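Local atomic coordinates of class B carbapenemase GOB-18 (Elizabethkingia meningoseptica, PDB entry 5K0W), a protein that hydrolyses beta-lactam antibiotics, carbapenems among them, as a zinc-dependent metallo-beta-lactamase of the B3 group. Residues K117-G131 with V143-K155. Numbering follows the deposited sequence.
Sequences KFYVDKADVDVLRTG and VTFKPVTPDKTLK
Phe118, Val120 and Lys122 bond through their backbones to Asp151 and the strand 152-154, and this ladder is the parallel edge pairing of a beta-alpha-beta unit: strand 117-121, helix 125-129, then strand 152-154, an edge strand of the seven-stranded mixed sheet in the metallo-beta-lactamase fold. It starts weakly, with Lys152 N to Phe118 O and Val120 N to Lys152 O, and firms up beyond: Leu154 N reaches Val120 O at 2.7 Å, and Lys122 N reaches Leu154 O at 2.8 Å; the two strand axes diverge by 31°. At the entry to the ladder Asp151 binds Phe118 twice. Its amide donates to Phe118 O, while its carboxylate OD1 accepts from Phe118 N at 2.8 Å and a nearly straight 172°, on the anti side and tilted out of the carboxylate plane.

Tyr119 and Lys152 project from one face of the sheet, Val120 and Thr153 from the other. Over one face of the Tyr119 ring runs the Lys152 chain, with CD 4.2 Å from the ring centroid in a CH-pi contact. Beneath the helix, Pro150 CB and CG pack on Val120 CG1, and Val125 CG2 touches both Pro150 CG and Thr153 CG2. Phe118, its CG anti to the backbone N (chi1 174°), extends its ring alongside Pro150 and brings CE2 to Val148 CG1, which also meets Leu128 CD2 at 3.5 Å.

Farther along, Leu128 O accepts from Val148 N, tying the end of the helix to the returning chain. In the second shell, Tyr101 and Thr104 of helix 101-104 pack against Phe145, and Val127 lies about 6 Å, side chain to side chain, from the zinc ligand His100. Asp121, whose CB points away from strand 152-154, hydrogen-bonds through OD2 to His171 ND1. At the far end, where the backbones come nearest, Gly131 lies across one face of the Phe145 ring, its CA 3.8 Å from the centroid.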
loop_
_atom_site.group_PDB
_atom_site.type_symbol
_atom_site.label_atom_id
_atom_site.label_comp_id
_atom_site.label_asym_id
_atom_site.label_seq_id
_atom_site.Cartn_x
_atom_site.Cartn_y
_atom_site.Cartn_z
ATOM N N LYS A 117 9.105 -13.629 -4.051
ATOM C CA LYS A 117 8.506 -13.349 -5.349
ATOM C C LYS A 117 7.716 -12.043 -5.233
ATOM O O LYS A 117 7.158 -11.741 -4.173
ATOM C CB LYS A 117 7.647 -14.526 -5.842
ATOM C CG LYS A 117 8.405 -15.854 -5.967
ATOM C CD LYS A 117 9.447 -15.864 -7.092
ATOM C CE LYS A 117 10.306 -17.113 -7.111
ATOM N NZ LYS A 117 11.362 -17.100 -6.053
ATOM N N PHE A 118 7.758 -11.227 -6.289
ATOM C CA PHE A 118 7.068 -9.949 -6.319
ATOM C C PHE A 118 5.898 -9.996 -7.296
ATOM O O PHE A 118 6.105 -10.229 -8.483
ATOM C CB PHE A 118 8.040 -8.789 -6.614
ATOM C CG PHE A 118 7.378 -7.441 -6.802
ATOM C CD1 PHE A 118 6.424 -6.978 -5.893
ATOM C CD2 PHE A 118 7.733 -6.616 -7.865
ATOM C CE1 PHE A 118 5.805 -5.739 -6.070
ATOM C CE2 PHE A 118 7.114 -5.373 -8.043
ATOM C CZ PHE A 118 6.160 -4.940 -7.138
ATOM N N TYR A 119 4.668 -9.824 -6.776
ATOM C CA TYR A 119 3.432 -9.833 -7.563
ATOM C C TYR A 119 2.849 -8.421 -7.536
ATOM O O TYR A 119 2.752 -7.819 -6.471
ATOM C CB TYR A 119 2.410 -10.832 -6.977
ATOM C CG TYR A 119 2.874 -12.258 -6.754
ATOM C CD1 TYR A 119 3.978 -12.770 -7.428
ATOM C CD2 TYR A 119 2.155 -13.123 -5.940
ATOM C CE1 TYR A 119 4.383 -14.092 -7.261
ATOM C CE2 TYR A 119 2.550 -14.448 -5.762
ATOM C CZ TYR A 119 3.664 -14.931 -6.427
ATOM O OH TYR A 119 4.054 -16.239 -6.262
ATOM N N VAL A 120 2.473 -7.885 -8.695
ATOM C CA VAL A 120 1.936 -6.532 -8.795
ATOM C C VAL A 120 0.771 -6.405 -9.797
ATOM O O VAL A 120 0.639 -7.234 -10.704
ATOM C CB VAL A 120 3.079 -5.530 -9.093
ATOM C CG1 VAL A 120 3.363 -5.423 -10.591
ATOM C CG2 VAL A 120 2.783 -4.163 -8.480
ATOM N N ASP A 121 -0.048 -5.335 -9.631
ATOM C CA ASP A 121 -1.159 -4.986 -10.513
ATOM C C ASP A 121 -0.562 -4.770 -11.894
ATOM O O ASP A 121 0.448 -4.067 -12.010
ATOM C CB ASP A 121 -1.808 -3.687 -10.032
ATOM C CG ASP A 121 -3.193 -3.412 -10.591
ATOM O OD1 ASP A 121 -3.332 -3.334 -11.838
ATOM O OD2 ASP A 121 -4.124 -3.204 -9.786
ATOM N N LYS A 122 -1.141 -5.404 -12.926
ATOM C CA LYS A 122 -0.640 -5.319 -14.291
ATOM C C LYS A 122 -0.407 -3.879 -14.751
ATOM O O LYS A 122 0.652 -3.585 -15.314
ATOM C CB LYS A 122 -1.546 -6.077 -15.264
ATOM C CG LYS A 122 -0.849 -6.498 -16.551
ATOM C CD LYS A 122 -1.825 -7.155 -17.497
ATOM C CE LYS A 122 -1.154 -7.703 -18.722
ATOM N NZ LYS A 122 -1.963 -7.421 -19.933
ATOM N N ALA A 123 -1.350 -2.974 -14.449
ATOM C CA ALA A 123 -1.265 -1.569 -14.839
ATOM C C ALA A 123 -0.046 -0.779 -14.335
ATOM O O ALA A 123 0.258 0.262 -14.915
ATOM C CB ALA A 123 -2.550 -0.854 -14.476
ATOM N N ASP A 124 0.638 -1.244 -13.271
ATOM C CA ASP A 124 1.794 -0.541 -12.701
ATOM C C ASP A 124 3.178 -1.101 -13.081
ATOM O O ASP A 124 4.195 -0.547 -12.662
ATOM C CB ASP A 124 1.642 -0.368 -11.185
ATOM C CG ASP A 124 0.957 0.929 -10.735
ATOM O OD1 ASP A 124 0.950 1.929 -11.531
ATOM O OD2 ASP A 124 0.489 0.976 -9.564
ATOM N N VAL A 125 3.211 -2.162 -13.906
ATOM C CA VAL A 125 4.414 -2.836 -14.377
ATOM C C VAL A 125 5.534 -1.918 -14.903
ATOM O O VAL A 125 6.655 -1.999 -14.393
ATOM C CB VAL A 125 4.044 -3.989 -15.336
ATOM C CG1 VAL A 125 5.182 -4.361 -16.284
ATOM C CG2 VAL A 125 3.604 -5.195 -14.535
ATOM N N ASP A 126 5.231 -1.044 -15.898
ATOM C CA ASP A 126 6.208 -0.129 -16.491
ATOM C C ASP A 126 6.806 0.842 -15.489
ATOM O O ASP A 126 8.024 1.005 -15.483
ATOM C CB ASP A 126 5.676 0.558 -17.763
ATOM C CG ASP A 126 5.649 -0.360 -18.992
ATOM O OD1 ASP A 126 6.524 -1.267 -19.085
ATOM O OD2 ASP A 126 4.749 -0.182 -19.855
ATOM N N VAL A 127 5.984 1.405 -14.573
ATOM C CA VAL A 127 6.470 2.297 -13.507
ATOM C C VAL A 127 7.540 1.580 -12.637
ATOM O O VAL A 127 8.564 2.181 -12.281
ATOM C CB VAL A 127 5.289 2.884 -12.674
ATOM C CG1 VAL A 127 5.786 3.712 -11.487
ATOM C CG2 VAL A 127 4.370 3.720 -13.553
ATOM N N LEU A 128 7.314 0.292 -12.351
ATOM C CA LEU A 128 8.218 -0.496 -11.524
ATOM C C LEU A 128 9.522 -0.884 -12.203
ATOM O O LEU A 128 10.580 -0.828 -11.575
ATOM C CB LEU A 128 7.498 -1.697 -10.912
ATOM C CG LEU A 128 6.567 -1.311 -9.765
ATOM C CD1 LEU A 128 5.327 -2.127 -9.774
ATOM C CD2 LEU A 128 7.276 -1.380 -8.429
ATOM N N ARG A 129 9.450 -1.227 -13.492
ATOM C CA ARG A 129 10.607 -1.616 -14.293
ATOM C C ARG A 129 11.510 -0.413 -14.611
ATOM O O ARG A 129 12.712 -0.602 -14.816
ATOM C CB ARG A 129 10.148 -2.318 -15.581
ATOM C CG ARG A 129 9.435 -3.638 -15.331
ATOM C CD ARG A 129 8.970 -4.266 -16.627
ATOM N NE ARG A 129 9.974 -5.182 -17.169
ATOM C CZ ARG A 129 9.910 -6.508 -17.084
ATOM N NH1 ARG A 129 8.873 -7.094 -16.492
ATOM N NH2 ARG A 129 10.873 -7.259 -17.602
ATOM N N THR A 130 10.928 0.809 -14.654
ATOM C CA THR A 130 11.626 2.062 -14.947
ATOM C C THR A 130 11.949 2.881 -13.695
ATOM O O THR A 130 12.419 4.014 -13.819
ATOM C CB THR A 130 10.851 2.931 -15.938
ATOM O OG1 THR A 130 9.727 3.535 -15.293
ATOM C CG2 THR A 130 10.480 2.205 -17.221
ATOM N N GLY A 131 11.678 2.317 -12.516
ATOM C CA GLY A 131 11.929 2.963 -11.234
ATOM C C GLY A 131 11.295 4.336 -11.085
ATOM O O GLY A 131 11.865 5.220 -10.441
ATOM N N VAL A 143 14.213 8.773 -11.768
ATOM C CA VAL A 143 14.250 7.503 -11.032
ATOM C C VAL A 143 14.195 7.829 -9.545
ATOM O O VAL A 143 15.199 8.287 -8.982
ATOM C CB VAL A 143 15.471 6.611 -11.407
ATOM C CG1 VAL A 143 15.486 5.320 -10.593
ATOM C CG2 VAL A 143 15.508 6.294 -12.897
ATOM N N THR A 144 13.020 7.630 -8.929
ATOM C CA THR A 144 12.768 7.906 -7.501
ATOM C C THR A 144 12.975 6.679 -6.610
ATOM O O THR A 144 13.024 6.807 -5.388
ATOM C CB THR A 144 11.375 8.518 -7.282
ATOM O OG1 THR A 144 10.421 7.837 -8.092
ATOM C CG2 THR A 144 11.338 10.006 -7.555
ATOM N N PHE A 145 13.083 5.496 -7.211
ATOM C CA PHE A 145 13.278 4.254 -6.477
ATOM C C PHE A 145 13.971 3.227 -7.362
ATOM O O PHE A 145 13.842 3.289 -8.594
ATOM C CB PHE A 145 11.934 3.712 -5.938
ATOM C CG PHE A 145 10.949 3.244 -6.982
ATOM C CD1 PHE A 145 10.008 4.119 -7.516
ATOM C CD2 PHE A 145 10.914 1.915 -7.379
ATOM C CE1 PHE A 145 9.072 3.675 -8.447
ATOM C CE2 PHE A 145 9.992 1.475 -8.322
ATOM C CZ PHE A 145 9.067 2.355 -8.843
ATOM N N LYS A 146 14.692 2.271 -6.731
ATOM C CA LYS A 146 15.409 1.195 -7.432
ATOM C C LYS A 146 14.416 0.388 -8.240
ATOM O O LYS A 146 13.521 -0.221 -7.651
ATOM C CB LYS A 146 16.109 0.248 -6.441
ATOM C CG LYS A 146 17.448 0.698 -5.885
ATOM C CD LYS A 146 17.814 -0.236 -4.715
ATOM C CE LYS A 146 19.254 -0.176 -4.288
ATOM N NZ LYS A 146 19.689 -1.467 -3.689
ATOM N N PRO A 147 14.525 0.376 -9.585
ATOM C CA PRO A 147 13.577 -0.410 -10.389
ATOM C C PRO A 147 13.530 -1.890 -10.000
ATOM O O PRO A 147 14.537 -2.445 -9.572
ATOM C CB PRO A 147 14.074 -0.199 -11.824
ATOM C CG PRO A 147 15.472 0.237 -11.686
ATOM C CD PRO A 147 15.503 1.053 -10.453
ATOM N N VAL A 148 12.336 -2.497 -10.097
ATOM C CA VAL A 148 12.082 -3.908 -9.761
ATOM C C VAL A 148 11.259 -4.592 -10.877
ATOM O O VAL A 148 10.431 -3.938 -11.521
ATOM C CB VAL A 148 11.502 -4.084 -8.311
ATOM C CG1 VAL A 148 10.146 -3.420 -8.156
ATOM C CG2 VAL A 148 11.428 -5.546 -7.892
ATOM N N THR A 149 11.538 -5.896 -11.120
ATOM C CA THR A 149 10.862 -6.711 -12.135
ATOM C C THR A 149 9.880 -7.716 -11.505
ATOM O O THR A 149 10.317 -8.643 -10.814
ATOM C CB THR A 149 11.883 -7.285 -13.099
ATOM O OG1 THR A 149 12.490 -6.183 -13.787
ATOM C CG2 THR A 149 11.279 -8.242 -14.112
ATOM N N PRO A 150 8.552 -7.548 -11.699
ATOM C CA PRO A 150 7.605 -8.488 -11.075
ATOM C C PRO A 150 7.689 -9.897 -11.652
ATOM O O PRO A 150 7.907 -10.076 -12.850
ATOM C CB PRO A 150 6.234 -7.846 -11.318
ATOM C CG PRO A 150 6.419 -6.981 -12.497
ATOM C CD PRO A 150 7.841 -6.486 -12.442
ATOM N N ASP A 151 7.558 -10.888 -10.767
ATOM C CA ASP A 151 7.573 -12.314 -11.080
ATOM C C ASP A 151 6.205 -12.742 -11.614
ATOM O O ASP A 151 6.105 -13.753 -12.311
ATOM C CB ASP A 151 7.943 -13.136 -9.832
ATOM C CG ASP A 151 9.290 -12.762 -9.259
ATOM O OD1 ASP A 151 9.352 -11.792 -8.474
ATOM O OD2 ASP A 151 10.291 -13.417 -9.622
ATOM N N LYS A 152 5.151 -11.984 -11.268
ATOM C CA LYS A 152 3.781 -12.232 -11.709
ATOM C C LYS A 152 3.034 -10.921 -11.803
ATOM O O LYS A 152 3.372 -9.968 -11.099
ATOM C CB LYS A 152 3.057 -13.155 -10.710
ATOM C CG LYS A 152 2.634 -14.511 -11.258
ATOM C CD LYS A 152 1.915 -15.357 -10.196
ATOM C CE LYS A 152 0.429 -15.080 -10.100
ATOM N NZ LYS A 152 -0.304 -16.195 -9.451
ATOM N N THR A 153 2.002 -10.881 -12.656
ATOM C CA THR A 153 1.120 -9.720 -12.831
ATOM C C THR A 153 -0.300 -10.086 -12.409
ATOM O O THR A 153 -0.762 -11.194 -12.663
ATOM C CB THR A 153 1.198 -9.135 -14.236
ATOM O OG1 THR A 153 0.840 -10.137 -15.201
ATOM C CG2 THR A 153 2.570 -8.547 -14.541
ATOM N N LEU A 154 -0.967 -9.173 -11.711
ATOM C CA LEU A 154 -2.302 -9.431 -11.213
ATOM C C LEU A 154 -3.347 -8.471 -11.767
ATOM O O LEU A 154 -3.070 -7.302 -12.050
ATOM C CB LEU A 154 -2.323 -9.452 -9.672
ATOM C CG LEU A 154 -1.388 -10.452 -8.964
ATOM C CD1 LEU A 154 -1.236 -10.094 -7.525
ATOM C CD2 LEU A 154 -1.886 -11.879 -9.095
ATOM N N LYS A 155 -4.540 -9.016 -11.972
ATOM C CA LYS A 155 -5.723 -8.325 -12.472
ATOM C C LYS A 155 -6.741 -8.332 -11.339
ATOM O O LYS A 155 -6.545 -9.027 -10.347
ATOM C CB LYS A 155 -6.280 -9.039 -13.716
ATOM C CG LYS A 155 -5.578 -8.659 -15.001
ATOM C CD LYS A 155 -6.332 -7.579 -15.777
ATOM C CE LYS A 155 -5.593 -7.152 -17.016
ATOM N NZ LYS A 155 -5.670 -8.160 -18.114
#